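Local coordinates for major capsid protein (Paramecium bursaria Chlorella virus 1, PDB 5TIP) that self-assembles into trimers that build the icosahedral, pseudo T=169 capsid of the virus, about 190 nm across, at residues 63-68 against 206-211; 67-72 against 148-153. All coordinates share one frame; numbering follows the deposited sequence.

Interaction 1 (63-68 against 206-211); sequences GDLITD and DYIFLD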
# COMPACT_ATOMS: atom_id res chain seq x y z
N GLY A 63 -33.87 3.38 2.01
CA GLY A 63 -33.19 4.49 2.65
C GLY A 63 -33.17 5.74 1.80
O GLY A 63 -33.86 5.83 0.79
N ASP A 64 -32.37 6.73 2.21
CA ASP A 64 -32.33 8.01 1.53
C ASP A 64 -31.26 8.06 0.44
O ASP A 64 -31.51 8.60 -0.64
CB ASP A 64 -32.10 9.13 2.55
CG ASP A 64 -33.16 9.14 3.64
OD1 ASP A 64 -34.34 8.90 3.32
OD2 ASP A 64 -32.80 9.37 4.81
N LEU A 65 -30.09 7.50 0.70
CA LEU A 65 -29.02 7.41 -0.28
C LEU A 65 -28.58 5.96 -0.41
O LEU A 65 -28.86 5.13 0.46
CB LEU A 65 -27.82 8.29 0.11
CG LEU A 65 -28.08 9.60 0.84
CD1 LEU A 65 -26.78 10.19 1.34
CD2 LEU A 65 -28.81 10.59 -0.05
N ILE A 66 -27.88 5.66 -1.50
CA ILE A 66 -27.27 4.35 -1.70
C ILE A 66 -25.81 4.55 -2.08
O ILE A 66 -25.46 5.50 -2.78
CB ILE A 66 -28.00 3.51 -2.76
CG1 ILE A 66 -28.02 4.22 -4.12
CG2 ILE A 66 -29.41 3.19 -2.31
CD1 ILE A 66 -28.68 3.40 -5.21
N THR A 67 -24.96 3.65 -1.59
CA THR A 67 -23.53 3.73 -1.85
C THR A 67 -23.03 2.42 -2.45
O THR A 67 -23.10 2.22 -3.67
CB THR A 67 -22.76 4.05 -0.56
OG1 THR A 67 -23.06 3.08 0.44
CG2 THR A 67 -23.14 5.43 -0.05
N ASP A 68 -22.52 1.52 -1.61
CA ASP A 68 -21.94 0.28 -2.09
C ASP A 68 -23.02 -0.68 -2.58
O ASP A 68 -24.11 -0.76 -2.01
CB ASP A 68 -21.12 -0.38 -0.99
CG ASP A 68 -20.03 0.53 -0.45
OD1 ASP A 68 -19.35 1.19 -1.26
OD2 ASP A 68 -19.87 0.58 0.79
N ASP A 206 -26.15 -0.98 -0.12
CA ASP A 206 -25.91 -0.28 1.14
C ASP A 206 -26.67 1.04 1.13
O ASP A 206 -26.42 1.90 0.28
CB ASP A 206 -24.42 -0.04 1.35
CG ASP A 206 -23.68 -1.29 1.77
OD1 ASP A 206 -23.70 -2.28 1.02
OD2 ASP A 206 -23.06 -1.28 2.86
N TYR A 207 -27.60 1.20 2.07
CA TYR A 207 -28.43 2.39 2.16
C TYR A 207 -27.91 3.31 3.26
O TYR A 207 -27.37 2.87 4.28
CB TYR A 207 -29.88 2.03 2.45
CG TYR A 207 -30.59 1.34 1.30
CD1 TYR A 207 -30.45 -0.02 1.09
CD2 TYR A 207 -31.40 2.06 0.43
CE1 TYR A 207 -31.10 -0.65 0.05
CE2 TYR A 207 -32.05 1.44 -0.62
CZ TYR A 207 -31.90 0.08 -0.80
OH TYR A 207 -32.54 -0.55 -1.85
N ILE A 208 -28.08 4.61 3.04
CA ILE A 208 -27.74 5.64 4.02
C ILE A 208 -29.03 6.23 4.55
O ILE A 208 -29.87 6.70 3.78
CB ILE A 208 -26.84 6.73 3.41
CG1 ILE A 208 -25.61 6.12 2.75
CG2 ILE A 208 -26.44 7.74 4.47
CD1 ILE A 208 -24.66 5.45 3.72
N PHE A 209 -29.19 6.21 5.87
CA PHE A 209 -30.33 6.81 6.54
C PHE A 209 -29.89 8.14 7.15
O PHE A 209 -28.98 8.18 7.98
CB PHE A 209 -30.89 5.88 7.61
CG PHE A 209 -31.39 4.57 7.07
CD1 PHE A 209 -30.53 3.51 6.85
CD2 PHE A 209 -32.73 4.40 6.77
CE1 PHE A 209 -30.98 2.31 6.34
CE2 PHE A 209 -33.20 3.20 6.26
CZ PHE A 209 -32.32 2.16 6.05
N LEU A 210 -30.55 9.22 6.73
CA LEU A 210 -30.16 10.57 7.10
C LEU A 210 -31.06 11.14 8.19
O LEU A 210 -32.19 10.69 8.40
CB LEU A 210 -30.19 11.49 5.87
CG LEU A 210 -29.23 11.12 4.74
CD1 LEU A 210 -29.47 12.00 3.52
CD2 LEU A 210 -27.79 11.23 5.21
N ASP A 211 -30.53 12.14 8.90
CA ASP A 211 -31.26 12.84 9.93
C ASP A 211 -32.27 13.80 9.31
O ASP A 211 -32.28 14.04 8.10
CB ASP A 211 -30.29 13.59 10.85
CG ASP A 211 -30.79 13.68 12.28
OD1 ASP A 211 -32.02 13.75 12.48
OD2 ASP A 211 -29.95 13.67 13.21
O HOH W 1 -21.20 0.28 2.93
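A classic beta bulge, in which D64 and L65 both face I208, marks the start of the antiparallel pairing between strands 65-76 and 200-210. D64 N donates to I208 O at 3.0 Å, tilted from the carbonyl plane, while L65 N reaches the same I208 O at 3.2 Å, in the plane and on a lone pair. Only L65-I208, where I208 N returns a bond to L65 O, and I66-Y207 pair regularly. D206 is then gripped by two successive residues, its O by T67 N and its N by D68 O: the kink at T67 shifts the register by one residue and turns the T67 carbonyl to N155. In D64 a chi1 of -56° sets CG beside its own N, which faces 206-211, and so brings OD2 to L210 N at 3.0 Å, on the anti side and 15° out of the carboxylate plane. OD1 meets R215 in a salt bridge.

L65, I208 and L210 share one face of the sheet. L65 CB touches I208 CB at 3.8 Å, and L65 CG meets L210 CD1 at 3.9 Å, the two leucines crossing at about a right angle; F26 of the second subunit packs against all three residues. On the other face I66 and Y207 run side by side, I66 CG2 lying 3.6 Å from Y207 CD2, while Y207 OH is hydrogen-bonded to S60 and Q43. G63 CA sits over the F209 ring, 4.3 Å from its centroid, a CH-pi contact. At the far end D68 OD2 and D206 OD2 approach to 4.2 Å; the water modelled between them is unusually close, so the bridge is doubtful. The pair belongs to one sheet of the N-terminal jelly roll in this family's double jelly-roll fold.

Interaction 2 (67-72 against 148-153); sequences TDIVVE and VPLIFF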
# COMPACT_ATOMS: atom_id res chain seq x y z
N THR A 67 -24.96 3.65 -1.59
CA THR A 67 -23.53 3.73 -1.85
C THR A 67 -23.03 2.42 -2.45
O THR A 67 -23.10 2.22 -3.67
CB THR A 67 -22.76 4.05 -0.56
OG1 THR A 67 -23.06 3.08 0.44
CG2 THR A 67 -23.14 5.43 -0.05
N ASP A 68 -22.52 1.52 -1.61
CA ASP A 68 -21.94 0.28 -2.09
C ASP A 68 -23.02 -0.68 -2.58
O ASP A 68 -24.11 -0.76 -2.01
CB ASP A 68 -21.12 -0.38 -0.99
CG ASP A 68 -20.03 0.53 -0.45
OD1 ASP A 68 -19.35 1.19 -1.26
OD2 ASP A 68 -19.87 0.58 0.79
N ILE A 69 -22.71 -1.40 -3.65
CA ILE A 69 -23.56 -2.46 -4.17
C ILE A 69 -22.69 -3.68 -4.44
O ILE A 69 -21.68 -3.59 -5.15
CB ILE A 69 -24.30 -2.04 -5.46
CG1 ILE A 69 -25.23 -0.86 -5.18
CG2 ILE A 69 -25.08 -3.21 -6.04
CD1 ILE A 69 -26.09 -0.46 -6.37
N VAL A 70 -23.08 -4.83 -3.87
CA VAL A 70 -22.32 -6.06 -4.00
C VAL A 70 -23.23 -7.14 -4.58
O VAL A 70 -24.38 -7.29 -4.16
CB VAL A 70 -21.73 -6.51 -2.64
CG1 VAL A 70 -20.94 -7.80 -2.80
CG2 VAL A 70 -20.86 -5.42 -2.06
N VAL A 71 -22.70 -7.90 -5.54
CA VAL A 71 -23.40 -9.03 -6.13
C VAL A 71 -22.77 -10.30 -5.56
O VAL A 71 -21.57 -10.54 -5.73
CB VAL A 71 -23.31 -9.01 -7.66
CG1 VAL A 71 -24.00 -10.24 -8.25
CG2 VAL A 71 -23.93 -7.74 -8.21
N GLU A 72 -23.58 -11.12 -4.89
CA GLU A 72 -23.12 -12.37 -4.31
C GLU A 72 -23.41 -13.52 -5.27
O GLU A 72 -24.53 -13.64 -5.78
CB GLU A 72 -23.78 -12.62 -2.96
CG GLU A 72 -23.40 -11.61 -1.89
CD GLU A 72 -23.89 -12.01 -0.51
OE1 GLU A 72 -24.44 -13.12 -0.36
OE2 GLU A 72 -23.72 -11.21 0.44
N VAL A 148 -18.90 -9.78 -5.78
CA VAL A 148 -18.44 -8.92 -6.86
C VAL A 148 -18.89 -7.50 -6.55
O VAL A 148 -20.10 -7.22 -6.64
CB VAL A 148 -18.96 -9.39 -8.22
CG1 VAL A 148 -18.36 -8.56 -9.34
CG2 VAL A 148 -18.65 -10.87 -8.43
N PRO A 149 -17.99 -6.59 -6.18
CA PRO A 149 -18.40 -5.21 -5.89
C PRO A 149 -18.49 -4.39 -7.17
O PRO A 149 -17.59 -4.43 -8.01
CB PRO A 149 -17.29 -4.70 -4.97
CG PRO A 149 -16.08 -5.46 -5.41
CD PRO A 149 -16.57 -6.82 -5.88
N LEU A 150 -19.58 -3.64 -7.31
CA LEU A 150 -19.74 -2.77 -8.46
C LEU A 150 -18.91 -1.50 -8.26
O LEU A 150 -18.65 -1.08 -7.14
CB LEU A 150 -21.21 -2.41 -8.68
CG LEU A 150 -22.16 -3.58 -8.97
CD1 LEU A 150 -23.54 -3.06 -9.34
CD2 LEU A 150 -21.60 -4.48 -10.07
N ILE A 151 -18.51 -0.89 -9.38
CA ILE A 151 -17.60 0.25 -9.32
C ILE A 151 -18.17 1.42 -10.11
O ILE A 151 -17.44 2.10 -10.84
CB ILE A 151 -16.20 -0.13 -9.82
CG1 ILE A 151 -16.28 -0.88 -11.15
CG2 ILE A 151 -15.47 -0.97 -8.78
CD1 ILE A 151 -14.95 -1.39 -11.66
N PHE A 152 -19.47 1.67 -9.98
CA PHE A 152 -20.06 2.86 -10.55
C PHE A 152 -19.68 4.08 -9.71
O PHE A 152 -18.99 3.97 -8.69
CB PHE A 152 -21.58 2.70 -10.68
CG PHE A 152 -21.99 1.65 -11.68
CD1 PHE A 152 -21.70 1.80 -13.03
CD2 PHE A 152 -22.66 0.51 -11.27
CE1 PHE A 152 -22.07 0.84 -13.94
CE2 PHE A 152 -23.04 -0.45 -12.19
CZ PHE A 152 -22.74 -0.29 -13.53
N PHE A 153 -20.14 5.26 -10.13
CA PHE A 153 -19.68 6.49 -9.50
C PHE A 153 -20.08 6.57 -8.04
O PHE A 153 -19.31 7.03 -7.19
CB PHE A 153 -20.19 7.71 -10.27
CG PHE A 153 -21.69 7.85 -10.28
CD1 PHE A 153 -22.44 7.24 -11.27
CD2 PHE A 153 -22.34 8.60 -9.31
CE1 PHE A 153 -23.82 7.36 -11.28
CE2 PHE A 153 -23.71 8.73 -9.32
CZ PHE A 153 -24.45 8.11 -10.31
O HOH W 2 -19.54 -1.55 -4.53
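I69 keeps CG1 anti to its carbonyl carbon (chi1 -62°), which directs CG2 at L150; L150 places CG likewise (chi1 -61°) and extends CD1 to meet it. The two methyls, I69 CG2 and L150 CD1, touch at 3.6 Å. The backbones alongside are joined by L150 N to I69 O at 3.0 Å, a nearly straight bond. Two residues further along, V71 and V148 form a hydrogen-bonded pair, each N-H given to the other's carbonyl: V71 N to V148 O at 2.9 Å and V148 N to V71 O at 2.8 Å. These are strands 65-76 and 143-149, antiparallel neighbours in the first jelly roll. I69, V71, V148 and L150 turn into the hydrophobic interior, where L174 and F176 of strand 172-178 and L92 of strand 92-99 come from the opposing sheet. V70 and P149, a non-hydrogen-bonded pair, occupy the other face, against Q340 and Y339 of the third subunit. Beyond L150 direct pairing stops, and a water continues the connection, accepting from I69 N at 3.3 Å and donating to L150 O at 2.8 Å.

Overall arrangement
Strand 65-76 is common to both contacts, whose centres lie 14 Å apart and which share T67 and D68. Along the chain the order is 63-72, then 148-153, then 206-211. Strand 65-76 is thus an inner strand of its antiparallel sheet, with 200-210 along one edge and 143-149 along the other; strand 162-163 also pairs with it near its start. It ties together segments 76 and 138 residues distant in sequence. The centre of interaction 2 is about 13 Å from the centre of the chain, that of interaction 1 about 25 Å. Both touch the third subunit, and interaction 1 also packs against the second, so this sheet of the N-terminal jelly roll contributes to the trimer from which the capsid is built.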